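Local coordinates for SIRV coat protein (Sulfolobus islandicus rudivirus 1 variant YNP, PDB 3F2E) that probably coats the DNA of a rod-shaped archaeal virus, its C-terminal domain folding as a four-helix bundle, at residues R29-G34 and A61-A66; Q33-K38 and T72-V77; V77-I80 and S84-G87. All blocks are in the same frame, centred on the assembly; numbering follows the deposited sequence.

Contact 1: residues R29-G34 and A61-A66; sequences RAIYQG and AYYISA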
ATOM      1  N   ARG A  29      -4.910   9.159   7.626  1.00 15.82           N
ATOM      2  CA  ARG A  29      -3.550   8.656   7.419  1.00 16.34           C
ATOM      3  C   ARG A  29      -3.455   7.186   7.815  1.00 18.90           C
ATOM      4  O   ARG A  29      -2.716   6.410   7.196  1.00 17.91           O
ATOM      5  CB  ARG A  29      -2.531   9.460   8.227  1.00 18.12           C
ATOM      6  CG  ARG A  29      -2.333  10.891   7.748  1.00 17.72           C
ATOM      7  CD  ARG A  29      -1.383  11.639   8.682  1.00 21.30           C
ATOM      8  NE  ARG A  29      -0.033  11.078   8.664  1.00 23.86           N
ATOM      9  CZ  ARG A  29       0.908  11.423   7.789  1.00 28.94           C
ATOM     10  NH1 ARG A  29       0.636  12.323   6.852  1.00 24.47           N
ATOM     11  NH2 ARG A  29       2.118  10.871   7.846  1.00 26.90           N
ATOM     12  N   ALA A  30      -4.199   6.821   8.856  1.00 18.90           N
ATOM     13  CA  ALA A  30      -4.147   5.474   9.415  1.00 20.59           C
ATOM     14  C   ALA A  30      -4.572   4.412   8.413  1.00 17.68           C
ATOM     15  O   ALA A  30      -4.055   3.293   8.442  1.00 19.61           O
ATOM     16  CB  ALA A  30      -5.008   5.386  10.685  1.00 23.33           C
ATOM     17  N   ILE A  31      -5.511   4.758   7.537  1.00 18.96           N
ATOM     18  CA  ILE A  31      -5.959   3.852   6.477  1.00 21.93           C
ATOM     19  C   ILE A  31      -4.768   3.417   5.623  1.00 19.41           C
ATOM     20  O   ILE A  31      -4.564   2.229   5.344  1.00 16.52           O
ATOM     21  CB  ILE A  31      -6.986   4.541   5.544  1.00 22.10           C
ATOM     22  CG1 ILE A  31      -8.225   4.989   6.322  1.00 24.97           C
ATOM     23  CG2 ILE A  31      -7.382   3.620   4.396  1.00 23.80           C
ATOM     24  CD1 ILE A  31      -9.179   5.834   5.487  1.00 31.75           C
ATOM     25  N   TYR A  32      -3.972   4.397   5.214  1.00 16.14           N
ATOM     26  CA  TYR A  32      -2.881   4.136   4.287  1.00 14.74           C
ATOM     27  C   TYR A  32      -1.662   3.506   4.968  1.00 15.91           C
ATOM     28  O   TYR A  32      -0.970   2.683   4.367  1.00 16.62           O
ATOM     29  CB  TYR A  32      -2.535   5.417   3.511  1.00 14.37           C
ATOM     30  CG  TYR A  32      -3.750   5.948   2.776  1.00 12.43           C
ATOM     31  CD1 TYR A  32      -4.178   5.356   1.589  1.00 15.84           C
ATOM     32  CD2 TYR A  32      -4.502   7.001   3.293  1.00 15.31           C
ATOM     33  CE1 TYR A  32      -5.313   5.809   0.927  1.00 16.16           C
ATOM     34  CE2 TYR A  32      -5.635   7.468   2.633  1.00 15.37           C
ATOM     35  CZ  TYR A  32      -6.031   6.868   1.448  1.00 16.88           C
ATOM     36  OH  TYR A  32      -7.159   7.318   0.785  1.00 17.54           O
ATOM     37  N   GLN A  33      -1.408   3.879   6.221  0.93 14.34           N
ATOM     38  CA  GLN A  33      -0.345   3.243   6.989  0.91 14.32           C
ATOM     39  C   GLN A  33      -0.659   1.759   7.199  0.84 12.20           C
ATOM     40  O   GLN A  33       0.227   0.913   7.090  1.00 17.16           O
ATOM     41  CB  GLN A  33      -0.123   3.950   8.330  1.00 18.60           C
ATOM     42  CG  GLN A  33       0.478   5.352   8.208  1.00 16.19           C
ATOM     43  CD  GLN A  33       1.951   5.353   7.800  0.77 12.96           C
ATOM     44  OE1 GLN A  33       2.549   4.305   7.536  0.92 16.82           O
ATOM     45  NE2 GLN A  33       2.546   6.548   7.754  1.00 17.67           N
ATOM     46  N   GLY A  34      -1.924   1.453   7.481  1.00 15.27           N
ATOM     47  CA  GLY A  34      -2.349   0.069   7.658  1.00 17.38           C
ATOM     48  C   GLY A  34      -2.234  -0.754   6.384  1.00 16.20           C
ATOM     49  O   GLY A  34      -1.694  -1.868   6.390  1.00 16.24           O
ATOM     50  N   ALA A  61      -9.000  -3.665  -3.273  1.00 13.14           N
ATOM     51  CA  ALA A  61     -10.450  -3.731  -3.362  1.00 14.96           C
ATOM     52  C   ALA A  61     -11.104  -3.606  -1.978  1.00 13.94           C
ATOM     53  O   ALA A  61     -12.083  -2.874  -1.817  1.00 15.60           O
ATOM     54  CB  ALA A  61     -10.876  -5.026  -4.052  1.00 15.56           C
ATOM     55  N   TYR A  62     -10.560  -4.311  -0.987  1.00 14.54           N
ATOM     56  CA  TYR A  62     -11.109  -4.254   0.365  1.00 14.10           C
ATOM     57  C   TYR A  62     -11.019  -2.855   0.983  1.00 16.33           C
ATOM     58  O   TYR A  62     -11.982  -2.377   1.585  1.00 16.83           O
ATOM     59  CB  TYR A  62     -10.450  -5.278   1.296  1.00 12.65           C
ATOM     60  CG  TYR A  62     -11.183  -5.380   2.616  1.00 14.56           C
ATOM     61  CD1 TYR A  62     -10.834  -4.564   3.694  1.00 17.25           C
ATOM     62  CD2 TYR A  62     -12.240  -6.271   2.776  1.00 17.80           C
ATOM     63  CE1 TYR A  62     -11.516  -4.641   4.902  1.00 21.82           C
ATOM     64  CE2 TYR A  62     -12.935  -6.352   3.979  1.00 17.25           C
ATOM     65  CZ  TYR A  62     -12.563  -5.538   5.037  1.00 24.06           C
ATOM     66  OH  TYR A  62     -13.244  -5.625   6.234  1.00 27.77           O
ATOM     67  N   TYR A  63      -9.865  -2.206   0.839  1.00 13.46           N
ATOM     68  CA  TYR A  63      -9.669  -0.894   1.451  1.00 14.10           C
ATOM     69  C   TYR A  63     -10.539   0.171   0.779  1.00 18.50           C
ATOM     70  O   TYR A  63     -11.059   1.074   1.441  1.00 16.25           O
ATOM     71  CB  TYR A  63      -8.179  -0.506   1.489  1.00 11.94           C
ATOM     72  CG  TYR A  63      -7.457  -1.035   2.715  1.00 12.82           C
ATOM     73  CD1 TYR A  63      -7.013  -0.171   3.714  1.00 15.38           C
ATOM     74  CD2 TYR A  63      -7.245  -2.399   2.889  1.00 13.95           C
ATOM     75  CE1 TYR A  63      -6.365  -0.654   4.844  1.00 17.31           C
ATOM     76  CE2 TYR A  63      -6.598  -2.888   4.013  1.00 16.14           C
ATOM     77  CZ  TYR A  63      -6.165  -2.013   4.988  1.00 18.38           C
ATOM     78  OH  TYR A  63      -5.530  -2.502   6.109  1.00 18.96           O
ATOM     79  N   ILE A  64     -10.718   0.047  -0.531  1.00 14.15           N
ATOM     80  CA  ILE A  64     -11.610   0.942  -1.257  1.00 13.71           C
ATOM     81  C   ILE A  64     -13.042   0.774  -0.750  1.00 17.21           C
ATOM     82  O   ILE A  64     -13.732   1.757  -0.462  1.00 19.60           O
ATOM     83  CB  ILE A  64     -11.536   0.697  -2.780  1.00 16.00           C
ATOM     84  CG1 ILE A  64     -10.155   1.121  -3.304  1.00 16.65           C
ATOM     85  CG2 ILE A  64     -12.650   1.453  -3.496  1.00 19.99           C
ATOM     86  CD1 ILE A  64      -9.853   0.673  -4.728  1.00 18.05           C
ATOM     87  N   SER A  65     -13.479  -0.474  -0.616  1.00 16.26           N
ATOM     88  CA  SER A  65     -14.851  -0.760  -0.191  1.00 18.72           C
ATOM     89  C   SER A  65     -15.123  -0.393   1.266  1.00 19.51           C
ATOM     90  O   SER A  65     -16.129   0.255   1.576  1.00 23.37           O
ATOM     91  CB  SER A  65     -15.185  -2.236  -0.421  1.00 20.13           C
ATOM     92  OG  SER A  65     -16.514  -2.526  -0.008  1.00 22.82           O
ATOM     93  N   ALA A  66     -14.234  -0.818   2.157  1.00 15.97           N
ATOM     94  CA  ALA A  66     -14.460  -0.696   3.593  1.00 19.34           C
ATOM     95  C   ALA A  66     -14.189   0.701   4.143  1.00 22.94           C
ATOM     96  O   ALA A  66     -14.838   1.131   5.101  1.00 22.02           O
ATOM     97  CB  ALA A  66     -13.632  -1.726   4.349  1.00 21.44           C
TER
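Tyr63 reaches from helix 50-67 to the backbone of helix 29-46, and its ring does nearly all the touching. CE1 of Tyr63 lies 3.4 Å from the carbonyl oxygen of Ile31, which approaches the ring obliquely. At the neighbouring ring atom the methyl CG2 of Ile31 meets Tyr63 CD1 at 3.9 Å, sitting at the ring edge and in its plane, and the two side chains run antiparallel past one another. Ile31 holds CG2 anti to its backbone nitrogen, beside its own carbonyl carbon, which brings methyl and carbonyl oxygen to neighbouring atoms of one ring. Further along the helix, Tyr63 OH stops 3.7 Å from Gly34 C; this glycine, which has no side chain, presents bare main chain to the phenol oxygen.

Around this first shell, Phe35 and Phe67 each make an edge-to-face pair with the Tyr63 ring, and Ala69 of the following loop touches it as well. Tyr32 turns instead to helix 71-82, and its hydroxyl is hydrogen-bonded to Asn70 N. With no hydrogen bond between the two segments, this part of the four-helix bundle is joined by van der Waals packing of an aromatic ring on a helix backbone and one isoleucine methyl.

Contact 2: residues Q33-K38 and T72-V77; sequences QGFGLK and TVLDAV
Phe35 carries CG anti to its backbone nitrogen (chi1 173°), which places the ring between helix 29-46 and helix 71-82, while Leu74 has CG anti to its own carbonyl carbon and extends CD2 over that ring. The result is a CH-pi contact: Leu74 CD2 stands 3.6 Å from the centroid of the Phe35 ring, only 12° off the normal, so the methyl is centred over the face. The carbonyl oxygen of Leu74 approaches the same ring at CE2 of Phe35, 3.6 Å away. Val77 comes from another direction, its CG1 lying in the ring plane at the edge, 3.8 Å from Phe35 CD2. Face and edge of one phenyl group are thus engaged by residues three apart, on successive turns of a single helix.

In the four-helix bundle these two helices run in broadly the same direction, their local axes crossing at -40° with a closest approach of 10.3 Å. The two backbones come nearest at Gly36 and Val77, where Gly36 CA touches Val77 CG1 at 3.9 Å and the valine methyl rests directly on the glycine backbone. The contact is buried close to the centre of the domain. Helix 50-67 adds Leu59 and Lys60 against Phe35, as well as Ile64 against Leu74, while Lys60 NZ forms a salt bridge with Asp75 OD1 beside the apolar cluster.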
ATOM      1  N   GLN A  33      -1.408   3.879   6.221  0.93 14.34           N
ATOM      2  CA  GLN A  33      -0.345   3.243   6.989  0.91 14.32           C
ATOM      3  C   GLN A  33      -0.659   1.759   7.199  0.84 12.20           C
ATOM      4  O   GLN A  33       0.227   0.913   7.090  1.00 17.16           O
ATOM      5  CB  GLN A  33      -0.123   3.950   8.330  1.00 18.60           C
ATOM      6  CG  GLN A  33       0.478   5.352   8.208  1.00 16.19           C
ATOM      7  CD  GLN A  33       1.951   5.353   7.800  0.77 12.96           C
ATOM      8  OE1 GLN A  33       2.549   4.305   7.536  0.92 16.82           O
ATOM      9  NE2 GLN A  33       2.546   6.548   7.754  1.00 17.67           N
ATOM     10  N   GLY A  34      -1.924   1.453   7.481  1.00 15.27           N
ATOM     11  CA  GLY A  34      -2.349   0.069   7.658  1.00 17.38           C
ATOM     12  C   GLY A  34      -2.234  -0.754   6.384  1.00 16.20           C
ATOM     13  O   GLY A  34      -1.694  -1.868   6.390  1.00 16.24           O
ATOM     14  N   PHE A  35      -2.746  -0.205   5.288  1.00 14.22           N
ATOM     15  CA  PHE A  35      -2.609  -0.826   3.973  1.00 14.09           C
ATOM     16  C   PHE A  35      -1.138  -1.075   3.649  1.00 14.79           C
ATOM     17  O   PHE A  35      -0.757  -2.169   3.237  1.00 14.09           O
ATOM     18  CB  PHE A  35      -3.240   0.071   2.899  1.00 13.49           C
ATOM     19  CG  PHE A  35      -2.998  -0.397   1.489  1.00 14.36           C
ATOM     20  CD1 PHE A  35      -3.798  -1.373   0.920  1.00 15.64           C
ATOM     21  CD2 PHE A  35      -1.980   0.165   0.720  1.00 14.15           C
ATOM     22  CE1 PHE A  35      -3.587  -1.796  -0.392  1.00 14.91           C
ATOM     23  CE2 PHE A  35      -1.762  -0.250  -0.582  1.00 14.27           C
ATOM     24  CZ  PHE A  35      -2.567  -1.233  -1.144  1.00 15.13           C
ATOM     25  N   GLY A  36      -0.306  -0.053   3.839  1.00 14.16           N
ATOM     26  CA  GLY A  36       1.111  -0.172   3.535  1.00 16.22           C
ATOM     27  C   GLY A  36       1.812  -1.275   4.314  1.00 16.88           C
ATOM     28  O   GLY A  36       2.610  -2.028   3.755  1.00 17.68           O
ATOM     29  N   LEU A  37       1.518  -1.373   5.607  1.00 14.54           N
ATOM     30  CA  LEU A  37       2.109  -2.422   6.441  1.00 15.16           C
ATOM     31  C   LEU A  37       1.716  -3.817   5.944  1.00 17.27           C
ATOM     32  O   LEU A  37       2.546  -4.738   5.904  1.00 16.92           O
ATOM     33  CB  LEU A  37       1.700  -2.239   7.903  1.00 20.23           C
ATOM     34  CG  LEU A  37       2.248  -3.294   8.868  1.00 26.34           C
ATOM     35  CD1 LEU A  37       3.762  -3.422   8.740  1.00 28.90           C
ATOM     36  CD2 LEU A  37       1.845  -2.972  10.302  1.00 34.02           C
ATOM     37  N   LYS A  38       0.454  -3.971   5.558  1.00 14.96           N
ATOM     38  CA  LYS A  38      -0.009  -5.259   5.034  1.00 13.47           C
ATOM     39  C   LYS A  38       0.673  -5.613   3.708  1.00 14.13           C
ATOM     40  O   LYS A  38       1.034  -6.770   3.471  1.00 15.65           O
ATOM     41  CB  LYS A  38      -1.536  -5.280   4.903  1.00 12.69           C
ATOM     42  CG  LYS A  38      -2.271  -5.269   6.245  1.00 16.44           C
ATOM     43  CD  LYS A  38      -3.770  -5.466   6.056  1.00 17.39           C
ATOM     44  CE  LYS A  38      -4.508  -5.344   7.376  1.00 25.03           C
ATOM     45  NZ  LYS A  38      -4.037  -6.358   8.359  1.00 30.30           N
ATOM     46  N   THR A  72      -5.939   5.923  -6.329  1.00 15.82           N
ATOM     47  CA  THR A  72      -4.697   6.504  -6.828  1.00 14.86           C
ATOM     48  C   THR A  72      -3.626   6.494  -5.737  1.00 15.12           C
ATOM     49  O   THR A  72      -2.462   6.178  -5.994  1.00 15.52           O
ATOM     50  CB  THR A  72      -4.916   7.938  -7.344  1.00 18.83           C
ATOM     51  OG1 THR A  72      -5.948   7.927  -8.339  1.00 20.65           O
ATOM     52  CG2 THR A  72      -3.627   8.493  -7.948  1.00 16.80           C
ATOM     53  N   VAL A  73      -4.036   6.821  -4.512  1.00 13.69           N
ATOM     54  CA  VAL A  73      -3.120   6.801  -3.379  1.00 15.29           C
ATOM     55  C   VAL A  73      -2.673   5.374  -3.042  1.00 14.27           C
ATOM     56  O   VAL A  73      -1.507   5.153  -2.729  1.00 14.19           O
ATOM     57  CB  VAL A  73      -3.724   7.492  -2.141  1.00 14.73           C
ATOM     58  CG1 VAL A  73      -2.739   7.481  -0.977  1.00 14.03           C
ATOM     59  CG2 VAL A  73      -4.131   8.927  -2.489  1.00 15.93           C
ATOM     60  N   LEU A  74      -3.590   4.408  -3.103  1.00 14.38           N
ATOM     61  CA  LEU A  74      -3.202   3.015  -2.858  1.00 12.75           C
ATOM     62  C   LEU A  74      -2.167   2.531  -3.872  1.00 14.61           C
ATOM     63  O   LEU A  74      -1.225   1.832  -3.501  1.00 14.58           O
ATOM     64  CB  LEU A  74      -4.410   2.076  -2.865  1.00 12.99           C
ATOM     65  CG  LEU A  74      -5.457   2.262  -1.761  1.00 13.48           C
ATOM     66  CD1 LEU A  74      -6.579   1.259  -1.964  1.00 15.94           C
ATOM     67  CD2 LEU A  74      -4.852   2.109  -0.367  1.00 14.80           C
ATOM     68  N   ASP A  75      -2.342   2.895  -5.143  1.00 14.58           N
ATOM     69  CA  ASP A  75      -1.346   2.571  -6.168  1.00 13.57           C
ATOM     70  C   ASP A  75       0.012   3.196  -5.834  1.00 15.67           C
ATOM     71  O   ASP A  75       1.053   2.549  -5.942  1.00 14.41           O
ATOM     72  CB  ASP A  75      -1.799   3.047  -7.554  1.00 14.42           C
ATOM     73  CG  ASP A  75      -2.890   2.179  -8.149  1.00 23.10           C
ATOM     74  OD1 ASP A  75      -3.205   1.112  -7.573  1.00 16.22           O
ATOM     75  OD2 ASP A  75      -3.433   2.566  -9.209  1.00 22.49           O
ATOM     76  N   ALA A  76      -0.007   4.463  -5.431  1.00 13.58           N
ATOM     77  CA  ALA A  76       1.231   5.166  -5.089  1.00 14.90           C
ATOM     78  C   ALA A  76       1.963   4.532  -3.899  1.00 14.59           C
ATOM     79  O   ALA A  76       3.193   4.426  -3.894  1.00 15.90           O
ATOM     80  CB  ALA A  76       0.943   6.637  -4.824  1.00 15.84           C
ATOM     81  N   VAL A  77       1.200   4.121  -2.889  1.00 14.58           N
ATOM     82  CA  VAL A  77       1.758   3.422  -1.735  1.00 14.57           C
ATOM     83  C   VAL A  77       2.339   2.061  -2.141  1.00 14.59           C
ATOM     84  O   VAL A  77       3.433   1.685  -1.716  1.00 15.20           O
ATOM     85  CB  VAL A  77       0.692   3.252  -0.624  1.00 13.00           C
ATOM     86  CG1 VAL A  77       1.165   2.277   0.448  1.00 15.54           C
ATOM     87  CG2 VAL A  77       0.345   4.616  -0.014  1.00 13.01           C
TER

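Contact 3: residues V77-I80 and S84-G87; sequences VTDI and SPTG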
ATOM      1  N   VAL A  77       1.200   4.121  -2.889  1.00 14.58           N
ATOM      2  CA  VAL A  77       1.758   3.422  -1.735  1.00 14.57           C
ATOM      3  C   VAL A  77       2.339   2.061  -2.141  1.00 14.59           C
ATOM      4  O   VAL A  77       3.433   1.685  -1.716  1.00 15.20           O
ATOM      5  CB  VAL A  77       0.692   3.252  -0.624  1.00 13.00           C
ATOM      6  CG1 VAL A  77       1.165   2.277   0.448  1.00 15.54           C
ATOM      7  CG2 VAL A  77       0.345   4.616  -0.014  1.00 13.01           C
ATOM      8  N   THR A  78       1.609   1.328  -2.977  1.00 13.57           N
ATOM      9  CA  THR A  78       2.102   0.048  -3.481  1.00 15.19           C
ATOM     10  C   THR A  78       3.425   0.248  -4.224  1.00 16.10           C
ATOM     11  O   THR A  78       4.379  -0.520  -4.062  1.00 14.30           O
ATOM     12  CB  THR A  78       1.068  -0.622  -4.405  1.00 14.04           C
ATOM     13  OG1 THR A  78      -0.174  -0.786  -3.697  1.00 13.86           O
ATOM     14  CG2 THR A  78       1.575  -1.987  -4.881  1.00 15.46           C
ATOM     15  N   ASP A  79       3.484   1.310  -5.018  1.00 13.22           N
ATOM     16  CA  ASP A  79       4.669   1.606  -5.808  1.00 15.12           C
ATOM     17  C   ASP A  79       5.908   1.896  -4.955  1.00 16.43           C
ATOM     18  O   ASP A  79       7.004   1.408  -5.249  1.00 16.21           O
ATOM     19  CB  ASP A  79       4.414   2.790  -6.736  1.00 14.48           C
ATOM     20  CG  ASP A  79       5.635   3.129  -7.571  1.00 22.68           C
ATOM     21  OD1 ASP A  79       5.951   2.353  -8.499  1.00 20.19           O
ATOM     22  OD2 ASP A  79       6.295   4.155  -7.277  1.00 21.69           O
ATOM     23  N   ILE A  80       5.745   2.698  -3.907  1.00 13.89           N
ATOM     24  CA  ILE A  80       6.908   3.103  -3.113  1.00 15.71           C
ATOM     25  C   ILE A  80       7.426   1.935  -2.267  1.00 18.25           C
ATOM     26  O   ILE A  80       8.613   1.852  -1.958  1.00 18.92           O
ATOM     27  CB  ILE A  80       6.622   4.380  -2.265  1.00 15.74           C
ATOM     28  CG1 ILE A  80       7.938   5.062  -1.870  1.00 21.50           C
ATOM     29  CG2 ILE A  80       5.767   4.064  -1.047  1.00 18.57           C
ATOM     30  CD1 ILE A  80       7.773   6.494  -1.387  1.00 22.46           C
ATOM     31  N   SER A  84       6.462  -1.168  -7.936  0.75 16.25           N
ATOM     32  CA  SER A  84       5.444  -1.174  -8.990  0.75 16.99           C
ATOM     33  C   SER A  84       4.086  -0.798  -8.395  0.75 14.46           C
ATOM     34  O   SER A  84       3.759  -1.238  -7.296  0.75 16.29           O
ATOM     35  CB  SER A  84       5.350  -2.566  -9.629  0.75 16.93           C
ATOM     36  OG  SER A  84       4.175  -2.707 -10.419  0.75 15.99           O
ATOM     37  N   PRO A  85       3.301   0.028  -9.108  1.00 15.05           N
ATOM     38  CA  PRO A  85       1.984   0.451  -8.613  1.00 15.56           C
ATOM     39  C   PRO A  85       1.014  -0.714  -8.519  1.00 18.39           C
ATOM     40  O   PRO A  85       0.034  -0.643  -7.768  1.00 17.55           O
ATOM     41  CB  PRO A  85       1.506   1.425  -9.697  1.00 20.32           C
ATOM     42  CG  PRO A  85       2.287   1.021 -10.921  1.00 24.62           C
ATOM     43  CD  PRO A  85       3.635   0.693 -10.377  1.00 20.70           C
ATOM     44  N   THR A  86       1.280  -1.772  -9.283  1.00 17.05           N
ATOM     45  CA  THR A  86       0.378  -2.920  -9.324  1.00 19.58           C
ATOM     46  C   THR A  86       1.004  -4.160  -8.690  1.00 21.99           C
ATOM     47  O   THR A  86       0.440  -5.257  -8.764  1.00 23.58           O
ATOM     48  CB  THR A  86      -0.114  -3.218 -10.761  1.00 17.46           C
ATOM     49  OG1 THR A  86       0.971  -3.066 -11.690  1.00 22.95           O
ATOM     50  CG2 THR A  86      -1.240  -2.255 -11.139  1.00 24.23           C
ATOM     51  N   GLY A  87       2.172  -3.976  -8.074  1.00 20.02           N
ATOM     52  CA  GLY A  87       2.811  -5.008  -7.271  1.00 18.51           C
ATOM     53  C   GLY A  87       3.689  -6.038  -7.976  1.00 18.95           C
ATOM     54  O   GLY A  87       4.051  -7.053  -7.378  1.00 17.98           O
TER
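Thr78 and Asp79, adjacent on helix 71-82, meet the type I beta turn Ser84-Gly87 in different ways, the first with a methyl group and the second with a carboxylate. The turn folds back on the last helix of the four-helix bundle. In one of the two conformers of Ser84, its OG accepts a bond from Thr86 N, making an ST turn within it. Thr78 points its CB toward the turn. With chi1 at -57°, OG1 lies beside the backbone nitrogen and the methyl CG2 is anti to it, an orientation that sets the methyl against two carbonyl oxygens: Ser84 O at 3.3 Å from Thr78 CG2, and Pro85 O at 3.5 Å from the same atom. The hydroxyl on the other branch is hydrogen-bonded to Leu74 O, one turn back along the helix.

Asp79 and Pro85 extend alongside each other in a common direction. The Asp79 carboxylate oxygen OD1 comes to 3.4 Å from CD of Pro85, beside the pyrrolidine ring. The backbones also meet: Asp79 CA makes a CA-H...O contact with Ser84 O, angle 140° at the hydrogen. From helix 50-67, Lys60 NZ hydrogen-bonds Pro85 O, tying the turn to a second helix. Between Ser84 and Gly87 the closing bond of the turn is weak, with Gly87 N 3.3 Å from Ser84 O.

In the fold
After helix 9-22 the chain enters helix 29-46, where contacts 1 and 2 share Gln33 and Gly34. Contact 1 closes a loop of 26 intervening residues when helix 50-67 returns beside it; contact 2 closes a longer one, of 33, once the chain has entered helix 71-82. Both open from the same stretch of the second helix, the longer running on past the end of the shorter, and Tyr63 touches Phe35 and Lys38 between them. Contact 3 follows in series after contact 1 and takes over from contact 2 at Val77, folding the C-terminal turn back locally onto helix 71-82. Contacts 1 and 3 lie about 15 Å apart, centre to centre, on opposite sides of the domain's centre.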